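Local atomic coordinates of acidocalcisomal pyrophosphatase (Trypanosoma cruzi, PDB entry 5CUV), a protein that probably hydrolyses inorganic diphosphate to phosphate with the help of magnesium ions. Residues K48-A53 / K77-R82. Numbering follows the deposited sequence.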
loop_
_atom_site.group_PDB
_atom_site.type_symbol
_atom_site.label_atom_id
_atom_site.label_comp_id
_atom_site.label_asym_id
_atom_site.label_seq_id
_atom_site.Cartn_x
_atom_site.Cartn_y
_atom_site.Cartn_z
ATOM N N LYS A 48 -41.808 17.303 26.936
ATOM C CA LYS A 48 -42.516 16.073 26.583
ATOM C C LYS A 48 -42.168 15.549 25.191
ATOM O O LYS A 48 -42.384 16.215 24.179
ATOM C CB LYS A 48 -44.042 16.274 26.708
ATOM C CG LYS A 48 -44.541 16.767 28.097
ATOM C CD LYS A 48 -44.018 15.908 29.273
ATOM C CE LYS A 48 -44.370 16.532 30.621
ATOM N NZ LYS A 48 -43.297 16.307 31.642
ATOM N N PRO A 49 -41.618 14.334 25.124
ATOM C CA PRO A 49 -41.281 13.810 23.806
ATOM C C PRO A 49 -42.522 13.542 22.954
ATOM O O PRO A 49 -43.531 13.047 23.438
ATOM C CB PRO A 49 -40.468 12.546 24.135
ATOM C CG PRO A 49 -41.055 12.105 25.404
ATOM C CD PRO A 49 -41.213 13.392 26.176
ATOM N N LEU A 50 -42.436 13.891 21.682
ATOM C CA LEU A 50 -43.525 13.675 20.766
ATOM C C LEU A 50 -44.201 12.338 21.108
ATOM O O LEU A 50 -43.534 11.361 21.437
ATOM C CB LEU A 50 -43.003 13.644 19.326
ATOM C CG LEU A 50 -42.183 14.809 18.798
ATOM C CD1 LEU A 50 -42.018 14.669 17.302
ATOM C CD2 LEU A 50 -42.877 16.090 19.074
ATOM N N PRO A 51 -45.543 12.289 21.060
ATOM C CA PRO A 51 -46.213 11.031 21.374
ATOM C C PRO A 51 -45.793 9.871 20.466
ATOM O O PRO A 51 -45.516 8.789 20.962
ATOM C CB PRO A 51 -47.698 11.385 21.233
ATOM C CG PRO A 51 -47.705 12.491 20.219
ATOM C CD PRO A 51 -46.521 13.326 20.679
ATOM N N GLU A 52 -45.732 10.072 19.150
ATOM C CA GLU A 52 -45.347 8.970 18.270
ATOM C C GLU A 52 -44.033 8.284 18.689
ATOM O O GLU A 52 -43.856 7.088 18.462
ATOM C CB GLU A 52 -45.307 9.414 16.789
ATOM C CG GLU A 52 -44.921 10.861 16.511
ATOM C CD GLU A 52 -45.980 11.928 16.941
ATOM O OE1 GLU A 52 -47.137 11.937 16.415
ATOM O OE2 GLU A 52 -45.624 12.774 17.809
ATOM N N ALA A 53 -43.130 9.031 19.323
ATOM C CA ALA A 53 -41.875 8.473 19.793
ATOM C C ALA A 53 -42.152 7.594 21.018
ATOM O O ALA A 53 -41.915 6.392 20.971
ATOM C CB ALA A 53 -40.912 9.582 20.130
ATOM N N LYS A 77 -45.345 20.940 14.215
ATOM C CA LYS A 77 -45.939 21.911 15.119
ATOM C C LYS A 77 -45.402 21.753 16.517
ATOM O O LYS A 77 -44.937 22.716 17.140
ATOM C CB LYS A 77 -47.441 21.710 15.185
ATOM C CG LYS A 77 -48.217 22.664 16.075
ATOM C CD LYS A 77 -49.470 23.093 15.313
ATOM C CE LYS A 77 -50.440 23.958 16.115
ATOM N NZ LYS A 77 -51.117 23.206 17.205
ATOM N N ARG A 78 -45.467 20.537 17.030
ATOM C CA ARG A 78 -45.026 20.334 18.386
ATOM C C ARG A 78 -43.535 20.640 18.532
ATOM O O ARG A 78 -43.050 20.964 19.623
ATOM C CB ARG A 78 -45.376 18.918 18.853
ATOM C CG ARG A 78 -45.296 18.788 20.370
ATOM C CD ARG A 78 -45.568 17.361 20.892
ATOM N NE ARG A 78 -46.982 17.020 21.138
ATOM C CZ ARG A 78 -47.903 16.806 20.193
ATOM N NH1 ARG A 78 -47.598 16.900 18.887
ATOM N NH2 ARG A 78 -49.136 16.457 20.562
ATOM N N VAL A 79 -42.805 20.567 17.427
ATOM C CA VAL A 79 -41.379 20.868 17.475
ATOM C C VAL A 79 -41.126 22.365 17.438
ATOM O O VAL A 79 -40.351 22.890 18.224
ATOM C CB VAL A 79 -40.648 20.236 16.313
ATOM C CG1 VAL A 79 -39.199 20.697 16.312
ATOM C CG2 VAL A 79 -40.756 18.725 16.424
HETATM N N MSE A 80 -41.779 23.031 16.496
HETATM C CA MSE A 80 -41.656 24.459 16.315
HETATM C C MSE A 80 -42.159 25.143 17.596
HETATM O O MSE A 80 -41.632 26.160 18.017
HETATM C CB MSE A 80 -42.474 24.919 15.109
HETATM C CG MSE A 80 -41.957 24.386 13.783
HETATM SE SE MSE A 80 -40.157 24.901 13.368
HETATM C CE MSE A 80 -40.461 26.813 13.136
ATOM N N ALA A 81 -43.168 24.571 18.233
ATOM C CA ALA A 81 -43.681 25.122 19.493
ATOM C C ALA A 81 -42.578 25.103 20.566
ATOM O O ALA A 81 -42.433 26.050 21.336
ATOM C CB ALA A 81 -44.883 24.303 19.968
ATOM N N ARG A 82 -41.802 24.027 20.619
ATOM C CA ARG A 82 -40.706 23.952 21.588
ATOM C C ARG A 82 -39.656 24.956 21.192
ATOM O O ARG A 82 -38.944 25.440 22.024
ATOM C CB ARG A 82 -40.055 22.553 21.665
ATOM C CG ARG A 82 -41.030 21.378 21.928
ATOM C CD ARG A 82 -40.315 20.192 22.536
ATOM N NE ARG A 82 -39.218 19.683 21.702
ATOM C CZ ARG A 82 -39.189 18.450 21.204
ATOM N NH1 ARG A 82 -40.181 17.601 21.456
ATOM N NH2 ARG A 82 -38.188 18.054 20.439
#
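L50 and R78 meet through different first torsions: CG of L50 stands anti to its carbonyl carbon (chi1 -55°), while CG of R78 runs anti to the backbone N (chi1 -164°) and carries the chain towards L50 and P51. The two side chains pass side by side, pointing opposite ways. The contact joins the N-terminal start of helix 51-56, where L50 is the N-cap residue, to one side of helix 73-87. The layout is consistent with helix 73-87 being the first helix of an EF-hand-like helical domain, against which residues 48-53 pack from the N-terminal side of the chain. Both segments are far from the magnesium and malate sites.

L50 CD2 does most of the touching. It lies 3.5 Å from R78 CD and also packs against CB and CG of the same arginine. A looser apolar contact links L50 CD2 to V79 CG2 at 4.3 Å. V79 and M80 also pack on G256 of the second subunit.

R82 reaches the loop from one turn further along. Its NH1 comes to 3.9 Å from L50 CD2 and 3.8 Å from K48 O, meeting both obliquely. No hydrogen bond crosses between the segments. The R82 guanidinium is instead held by the backbone O of I36 and by a salt bridge to E60. E60 also accepts a hydrogen bond from L50 N, so one carboxylate ties both sides together.

The bend of the R78 chain at chi3 (-87°) turns a face of its guanidinium to P51. P51 CD sits over the centre of that face, 3.7 Å above the guanidinium plane.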